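Local coordinates for protein DNA helicase RecQ (Deinococcus radiodurans, PDB 4Q48) that probably couples ATP hydrolysis to the unwinding of duplex DNA while moving 3'-5', as a helicase of the RecQ family, at residues A168-A178 with D190-E198; S245-A253 with L264-S272. All coordinates share one frame; numbering follows the deposited sequence.

Overall arrangement
The chain is the catalytic core of RecQ, and the two contacts sample its two RecA-like helicase domains. Contact 1 (168-178 with 190-198) belongs to the first, contact 2 (245-253 with 264-272) to the second. They follow one another in sequence, lie on opposite sides of the chain's centre and do not touch: their centres are 44 Å apart and their nearest atoms about 28 Å. In each, a helix packs against a parallel sheet, but contact 1 is mostly buried and contact 2 lies at the surface. Contact 1 comes nearer the nucleotide site: the side chain of Ala178 is about 9 Å from that of Lys52, a residue that binds ADP, although no nucleotide is bound in this model. Contact 2 sits away from the annotated sites.

Contact 1: A168-A178 with D190-E198; sequences AERFPELPRVA and DIKSVLRLE
Ala168 and Leu195 bring the two backbones closest, their CA atoms 6.4 Å apart, each near the end of its helix. Helix 165-170 gives way at Phe171 to a loop that leads into strand 176-180, while Leu195 is the first residue past helix 185-194 to leave helical backbone angles. In the strand, Arg176 and Ala178 face the second segment and Val177 turns away. Arg176 reaches the end of this helix with NE, which donates to Leu195 O at 3.0 Å. The bond is bent, 143° at the hydrogen, and NE sits above the carbonyl plane. A bend at chi3 (-42°) swings the guanidinium beneath Ala168 CB, which lies over the centre of one of its faces. That same methyl also lies over a face of the Arg196 guanidinium. Arg196, extended from CG to NE, carries its NH1 out to Glu169 OE1, 3.1 Å away, in an exposed salt bridge; the two side chains cross at about a right angle. Deeper in, Ala178 CB meets Leu195 CD1 at 3.7 Å and Leu197 CD1 at 3.8 Å, with Ile191 CG2 beside them. Leucine in place of Arg176 would probably leave Leu195 O without this donor and the end of the helix less firmly tied to the strand. Strand 176-180 runs between strands 42-45 and 139-145, and helix 185-194 then leads on to edge strand 202-204. This is the beta-alpha-beta crossover of a RecA-like fold, here in the first helicase domain.

Contact 2: S245-A253 with L264-S272; sequences SRKSVEETA and LAYHAGLSS
Helix-on-sheet packing joins Val249 and Ala253 to Ala265 at the edge of the second RecA-like domain, with a cationic side chain laid over a histidine at one end. The axes of helix 246-253 and strand 264-266 run nearly antiparallel, at 168°, and approach to 7.4 Å. Val249 CG1 touches Ala265 CB at 3.6 Å; it stands anti to the backbone N (chi1 158°), which also brings it to the edge of the His267 ring. One turn on, Ala253 CB meets the same Ala265 methyl at 4.0 Å. At the start of the helix, the extended Arg246 lies across His267: its CG sits over the ring face, 4.1 Å from the centroid, in a CH-pi contact. Further along, its guanidinium is tilted just 19° from the ring plane, with Gly269 CA over one face. Glu250 OE2 approaches the guanidinium at its edge, 3.6 Å from Arg246 NE, a salt bridge within the helix. Ser245 caps the helix by accepting from Ser248 N. Helix 246-258 links strand 238-242 to edge strand 263-266, passing over strand 289-292, while Tyr266 points away to meet helix 272-284.

Contact 1: A168-A178 with D190-E198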
# COMPACT_ATOMS: atom_id res chain seq x y z
N ALA A 168 -12.30 18.39 10.47
CA ALA A 168 -11.38 19.33 11.10
C ALA A 168 -11.97 20.74 11.23
O ALA A 168 -11.54 21.52 12.08
CB ALA A 168 -10.09 19.36 10.33
N GLU A 169 -12.93 21.10 10.37
CA GLU A 169 -13.58 22.41 10.48
C GLU A 169 -14.56 22.48 11.64
O GLU A 169 -14.35 23.19 12.61
CB GLU A 169 -14.32 22.77 9.20
CG GLU A 169 -13.56 23.72 8.29
CD GLU A 169 -13.93 23.54 6.83
OE1 GLU A 169 -13.16 22.87 6.08
OE2 GLU A 169 -15.00 24.07 6.43
N ARG A 170 -15.62 21.69 11.54
CA ARG A 170 -16.72 21.80 12.48
C ARG A 170 -16.40 21.20 13.84
O ARG A 170 -17.09 21.49 14.82
CB ARG A 170 -17.99 21.20 11.87
CG ARG A 170 -18.65 22.22 10.96
CD ARG A 170 -19.95 21.81 10.34
NE ARG A 170 -21.01 21.76 11.33
CZ ARG A 170 -22.29 21.53 11.05
NH1 ARG A 170 -22.68 21.34 9.80
NH2 ARG A 170 -23.18 21.48 12.02
N PHE A 171 -15.34 20.39 13.91
CA PHE A 171 -14.93 19.76 15.16
C PHE A 171 -13.43 19.80 15.36
O PHE A 171 -12.80 18.75 15.41
CB PHE A 171 -15.37 18.29 15.21
CG PHE A 171 -16.81 18.08 14.85
CD1 PHE A 171 -17.18 17.88 13.54
CD2 PHE A 171 -17.79 18.09 15.83
CE1 PHE A 171 -18.49 17.70 13.22
CE2 PHE A 171 -19.09 17.91 15.52
CZ PHE A 171 -19.46 17.72 14.21
N PRO A 172 -12.84 21.00 15.48
CA PRO A 172 -11.39 21.11 15.66
C PRO A 172 -10.90 20.46 16.95
O PRO A 172 -9.82 19.88 17.02
CB PRO A 172 -11.15 22.61 15.71
CG PRO A 172 -12.35 23.22 15.08
CD PRO A 172 -13.48 22.32 15.45
N GLU A 173 -11.73 20.56 17.97
CA GLU A 173 -11.34 20.14 19.30
C GLU A 173 -11.32 18.63 19.46
O GLU A 173 -10.67 18.12 20.38
CB GLU A 173 -12.27 20.78 20.34
CG GLU A 173 -13.63 20.11 20.46
CD GLU A 173 -14.55 20.34 19.25
OE1 GLU A 173 -14.19 21.13 18.32
OE2 GLU A 173 -15.65 19.71 19.24
N LEU A 174 -12.04 17.91 18.61
CA LEU A 174 -12.05 16.43 18.66
C LEU A 174 -10.90 15.80 17.87
O LEU A 174 -10.59 16.24 16.76
CB LEU A 174 -13.38 15.89 18.15
CG LEU A 174 -14.61 16.24 19.00
CD1 LEU A 174 -15.86 15.63 18.39
CD2 LEU A 174 -14.46 15.84 20.46
N PRO A 175 -10.30 14.73 18.42
CA PRO A 175 -9.19 14.02 17.77
C PRO A 175 -9.58 13.37 16.44
O PRO A 175 -10.71 12.89 16.32
CB PRO A 175 -8.82 12.92 18.79
CG PRO A 175 -9.38 13.37 20.06
CD PRO A 175 -10.64 14.13 19.72
N ARG A 176 -8.66 13.37 15.49
CA ARG A 176 -8.83 12.70 14.20
C ARG A 176 -7.74 11.65 14.02
O ARG A 176 -6.56 12.00 13.97
CB ARG A 176 -8.72 13.68 13.03
CG ARG A 176 -10.00 14.31 12.56
CD ARG A 176 -9.74 15.35 11.47
NE ARG A 176 -8.57 16.20 11.71
CZ ARG A 176 -8.53 17.22 12.54
NH1 ARG A 176 -9.61 17.54 13.25
NH2 ARG A 176 -7.42 17.92 12.68
N VAL A 177 -8.09 10.38 13.89
CA VAL A 177 -7.06 9.42 13.50
C VAL A 177 -7.44 8.77 12.17
O VAL A 177 -8.56 8.28 12.00
CB VAL A 177 -6.80 8.35 14.59
CG1 VAL A 177 -8.04 7.51 14.87
CG2 VAL A 177 -5.64 7.47 14.19
N ALA A 178 -6.53 8.85 11.21
CA ALA A 178 -6.74 8.30 9.88
C ALA A 178 -5.85 7.09 9.70
O ALA A 178 -4.64 7.14 9.96
CB ALA A 178 -6.47 9.34 8.78
N ASP A 190 -1.45 13.35 0.47
CA ASP A 190 -2.80 13.85 0.18
C ASP A 190 -3.79 13.66 1.31
O ASP A 190 -4.69 14.48 1.50
CB ASP A 190 -3.35 13.13 -1.04
CG ASP A 190 -3.16 13.90 -2.32
OD1 ASP A 190 -2.34 14.85 -2.32
OD2 ASP A 190 -3.82 13.51 -3.32
N ILE A 191 -3.61 12.59 2.09
CA ILE A 191 -4.39 12.39 3.30
C ILE A 191 -4.10 13.50 4.29
O ILE A 191 -5.02 14.07 4.88
CB ILE A 191 -4.09 11.03 3.93
CG1 ILE A 191 -4.53 9.91 2.98
CG2 ILE A 191 -4.79 10.89 5.27
CD1 ILE A 191 -4.09 8.51 3.43
N LYS A 192 -2.82 13.84 4.44
CA LYS A 192 -2.42 14.88 5.36
C LYS A 192 -3.20 16.15 4.98
O LYS A 192 -3.75 16.84 5.84
CB LYS A 192 -0.90 15.09 5.33
CG LYS A 192 -0.09 13.92 5.90
CD LYS A 192 1.43 14.12 5.74
CE LYS A 192 2.25 12.88 6.16
NZ LYS A 192 3.20 13.11 7.31
N SER A 193 -3.30 16.43 3.68
CA SER A 193 -3.91 17.68 3.25
C SER A 193 -5.42 17.78 3.49
O SER A 193 -5.92 18.84 3.86
CB SER A 193 -3.63 17.91 1.76
OG SER A 193 -2.42 18.62 1.60
N VAL A 194 -6.15 16.68 3.27
CA VAL A 194 -7.60 16.67 3.45
C VAL A 194 -8.06 16.70 4.91
O VAL A 194 -9.06 17.36 5.25
CB VAL A 194 -8.22 15.46 2.75
CG1 VAL A 194 -9.74 15.57 2.74
CG2 VAL A 194 -7.70 15.40 1.31
N LEU A 195 -7.37 15.95 5.77
CA LEU A 195 -7.78 15.81 7.16
C LEU A 195 -6.85 16.56 8.11
O LEU A 195 -6.78 16.23 9.29
CB LEU A 195 -7.82 14.32 7.54
CG LEU A 195 -8.52 13.41 6.51
CD1 LEU A 195 -8.25 11.94 6.79
CD2 LEU A 195 -10.02 13.67 6.47
N ARG A 196 -6.17 17.58 7.58
CA ARG A 196 -5.16 18.36 8.34
C ARG A 196 -4.34 17.55 9.33
O ARG A 196 -4.41 17.76 10.54
CB ARG A 196 -5.80 19.54 9.06
CG ARG A 196 -6.73 20.34 8.21
CD ARG A 196 -7.48 21.38 9.03
NE ARG A 196 -8.79 21.61 8.43
CZ ARG A 196 -9.58 22.66 8.67
NH1 ARG A 196 -10.74 22.74 8.03
NH2 ARG A 196 -9.24 23.59 9.57
N LEU A 197 -3.53 16.65 8.79
CA LEU A 197 -2.66 15.82 9.61
C LEU A 197 -1.23 16.06 9.17
O LEU A 197 -0.34 15.23 9.42
CB LEU A 197 -3.06 14.34 9.52
CG LEU A 197 -4.53 14.12 9.90
CD1 LEU A 197 -4.98 12.67 9.76
CD2 LEU A 197 -4.78 14.61 11.30
N GLU A 198 -1.01 17.20 8.53
CA GLU A 198 0.34 17.57 8.12
C GLU A 198 1.16 17.74 9.37
O GLU A 198 2.31 17.34 9.42
CB GLU A 198 0.37 18.85 7.28
CG GLU A 198 -0.51 19.97 7.82
CD GLU A 198 -1.85 20.05 7.12
OE1 GLU A 198 -2.06 19.27 6.18
OE2 GLU A 198 -2.71 20.87 7.52

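Contact 2: S245-A253 with L264-S272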
# COMPACT_ATOMS: atom_id res chain seq x y z
N SER A 245 -6.17 -13.60 -16.52
CA SER A 245 -7.48 -13.80 -17.13
C SER A 245 -8.21 -15.01 -16.55
O SER A 245 -7.61 -15.92 -15.99
CB SER A 245 -7.35 -13.99 -18.65
OG SER A 245 -6.59 -15.16 -18.95
N ARG A 246 -9.52 -14.99 -16.71
CA ARG A 246 -10.36 -16.12 -16.33
C ARG A 246 -10.03 -17.39 -17.16
O ARG A 246 -10.22 -18.52 -16.70
CB ARG A 246 -11.82 -15.71 -16.46
CG ARG A 246 -12.79 -16.84 -16.69
CD ARG A 246 -14.23 -16.36 -16.57
NE ARG A 246 -15.18 -17.45 -16.83
CZ ARG A 246 -16.50 -17.30 -16.82
NH1 ARG A 246 -17.03 -16.12 -16.56
NH2 ARG A 246 -17.28 -18.35 -17.08
N LYS A 247 -9.50 -17.20 -18.37
CA LYS A 247 -9.18 -18.34 -19.24
C LYS A 247 -7.85 -19.00 -18.87
O LYS A 247 -7.70 -20.22 -19.01
CB LYS A 247 -9.16 -17.88 -20.71
CG LYS A 247 -8.05 -18.51 -21.57
CD LYS A 247 -8.23 -18.22 -23.05
CE LYS A 247 -6.97 -18.53 -23.85
NZ LYS A 247 -7.01 -19.88 -24.48
N SER A 248 -6.91 -18.20 -18.37
CA SER A 248 -5.62 -18.73 -17.91
C SER A 248 -5.81 -19.53 -16.61
O SER A 248 -5.12 -20.53 -16.39
CB SER A 248 -4.61 -17.60 -17.71
OG SER A 248 -4.52 -16.80 -18.87
N VAL A 249 -6.75 -19.10 -15.77
CA VAL A 249 -7.12 -19.84 -14.56
C VAL A 249 -7.66 -21.23 -14.90
O VAL A 249 -7.12 -22.24 -14.44
CB VAL A 249 -8.15 -19.06 -13.70
CG1 VAL A 249 -8.92 -19.99 -12.79
CG2 VAL A 249 -7.46 -17.96 -12.89
N GLU A 250 -8.71 -21.29 -15.71
CA GLU A 250 -9.27 -22.55 -16.19
C GLU A 250 -8.20 -23.51 -16.73
O GLU A 250 -8.04 -24.64 -16.23
CB GLU A 250 -10.30 -22.26 -17.29
CG GLU A 250 -11.61 -21.64 -16.81
CD GLU A 250 -12.53 -21.23 -17.96
OE1 GLU A 250 -12.82 -22.08 -18.85
OE2 GLU A 250 -12.97 -20.05 -17.97
N GLU A 251 -7.46 -23.04 -17.72
CA GLU A 251 -6.54 -23.91 -18.44
C GLU A 251 -5.36 -24.34 -17.61
O GLU A 251 -4.96 -25.50 -17.66
CB GLU A 251 -6.07 -23.24 -19.73
CG GLU A 251 -7.18 -23.20 -20.78
CD GLU A 251 -6.79 -22.44 -22.02
OE1 GLU A 251 -6.45 -21.25 -21.89
OE2 GLU A 251 -6.84 -23.03 -23.12
N THR A 252 -4.81 -23.41 -16.84
CA THR A 252 -3.74 -23.72 -15.89
C THR A 252 -4.22 -24.74 -14.84
O THR A 252 -3.54 -25.73 -14.56
CB THR A 252 -3.24 -22.44 -15.16
OG1 THR A 252 -2.82 -21.48 -16.14
CG2 THR A 252 -2.10 -22.75 -14.20
N ALA A 253 -5.42 -24.50 -14.31
CA ALA A 253 -6.00 -25.38 -13.30
C ALA A 253 -6.11 -26.80 -13.85
O ALA A 253 -5.84 -27.74 -13.13
CB ALA A 253 -7.39 -24.87 -12.84
N LEU A 264 -7.60 -26.36 -8.44
CA LEU A 264 -8.98 -25.93 -8.67
C LEU A 264 -9.03 -24.52 -9.24
O LEU A 264 -8.18 -23.69 -8.92
CB LEU A 264 -9.79 -25.96 -7.38
CG LEU A 264 -9.76 -27.20 -6.47
CD1 LEU A 264 -10.65 -26.96 -5.25
CD2 LEU A 264 -10.19 -28.44 -7.22
N ALA A 265 -10.04 -24.25 -10.06
CA ALA A 265 -10.22 -22.91 -10.59
C ALA A 265 -11.10 -22.10 -9.64
O ALA A 265 -11.99 -22.66 -8.99
CB ALA A 265 -10.82 -22.96 -11.99
N TYR A 266 -10.86 -20.80 -9.57
CA TYR A 266 -11.57 -19.88 -8.69
C TYR A 266 -11.55 -18.50 -9.34
O TYR A 266 -10.52 -17.81 -9.33
CB TYR A 266 -10.92 -19.85 -7.31
CG TYR A 266 -11.62 -19.08 -6.20
CD1 TYR A 266 -12.75 -19.57 -5.58
CD2 TYR A 266 -11.08 -17.88 -5.71
CE1 TYR A 266 -13.36 -18.89 -4.54
CE2 TYR A 266 -11.68 -17.19 -4.68
CZ TYR A 266 -12.82 -17.70 -4.09
OH TYR A 266 -13.43 -17.01 -3.06
N HIS A 267 -12.68 -18.11 -9.94
CA HIS A 267 -12.77 -16.84 -10.66
C HIS A 267 -14.17 -16.23 -10.55
O HIS A 267 -15.12 -16.89 -10.14
CB HIS A 267 -12.35 -17.06 -12.13
CG HIS A 267 -13.13 -18.11 -12.84
ND1 HIS A 267 -14.44 -17.93 -13.24
CD2 HIS A 267 -12.83 -19.40 -13.11
CE1 HIS A 267 -14.88 -19.04 -13.80
NE2 HIS A 267 -13.93 -19.95 -13.73
N ALA A 268 -14.28 -14.97 -10.97
CA ALA A 268 -15.51 -14.20 -10.82
C ALA A 268 -16.67 -14.89 -11.53
O ALA A 268 -17.85 -14.63 -11.26
CB ALA A 268 -15.32 -12.77 -11.36
N GLY A 269 -16.31 -15.78 -12.44
CA GLY A 269 -17.26 -16.43 -13.32
C GLY A 269 -18.26 -17.41 -12.78
O GLY A 269 -19.21 -17.02 -12.10
N LEU A 270 -17.99 -18.69 -13.00
CA LEU A 270 -19.00 -19.75 -12.89
C LEU A 270 -19.51 -19.88 -11.43
O LEU A 270 -18.89 -19.37 -10.47
CB LEU A 270 -18.39 -21.07 -13.47
CG LEU A 270 -19.06 -22.35 -14.04
CD1 LEU A 270 -18.00 -23.36 -14.43
CD2 LEU A 270 -20.06 -23.05 -13.21
N SER A 271 -20.69 -20.49 -11.32
CA SER A 271 -21.43 -20.78 -10.08
C SER A 271 -20.98 -20.26 -8.69
O SER A 271 -19.81 -20.32 -8.33
CB SER A 271 -21.56 -22.30 -9.99
OG SER A 271 -22.68 -22.63 -9.18
N SER A 272 -21.94 -19.74 -7.92
CA SER A 272 -21.73 -19.27 -6.53
C SER A 272 -21.72 -20.39 -5.46
O SER A 272 -21.37 -20.15 -4.30
CB SER A 272 -22.80 -18.23 -6.16
OG SER A 272 -22.62 -17.71 -4.85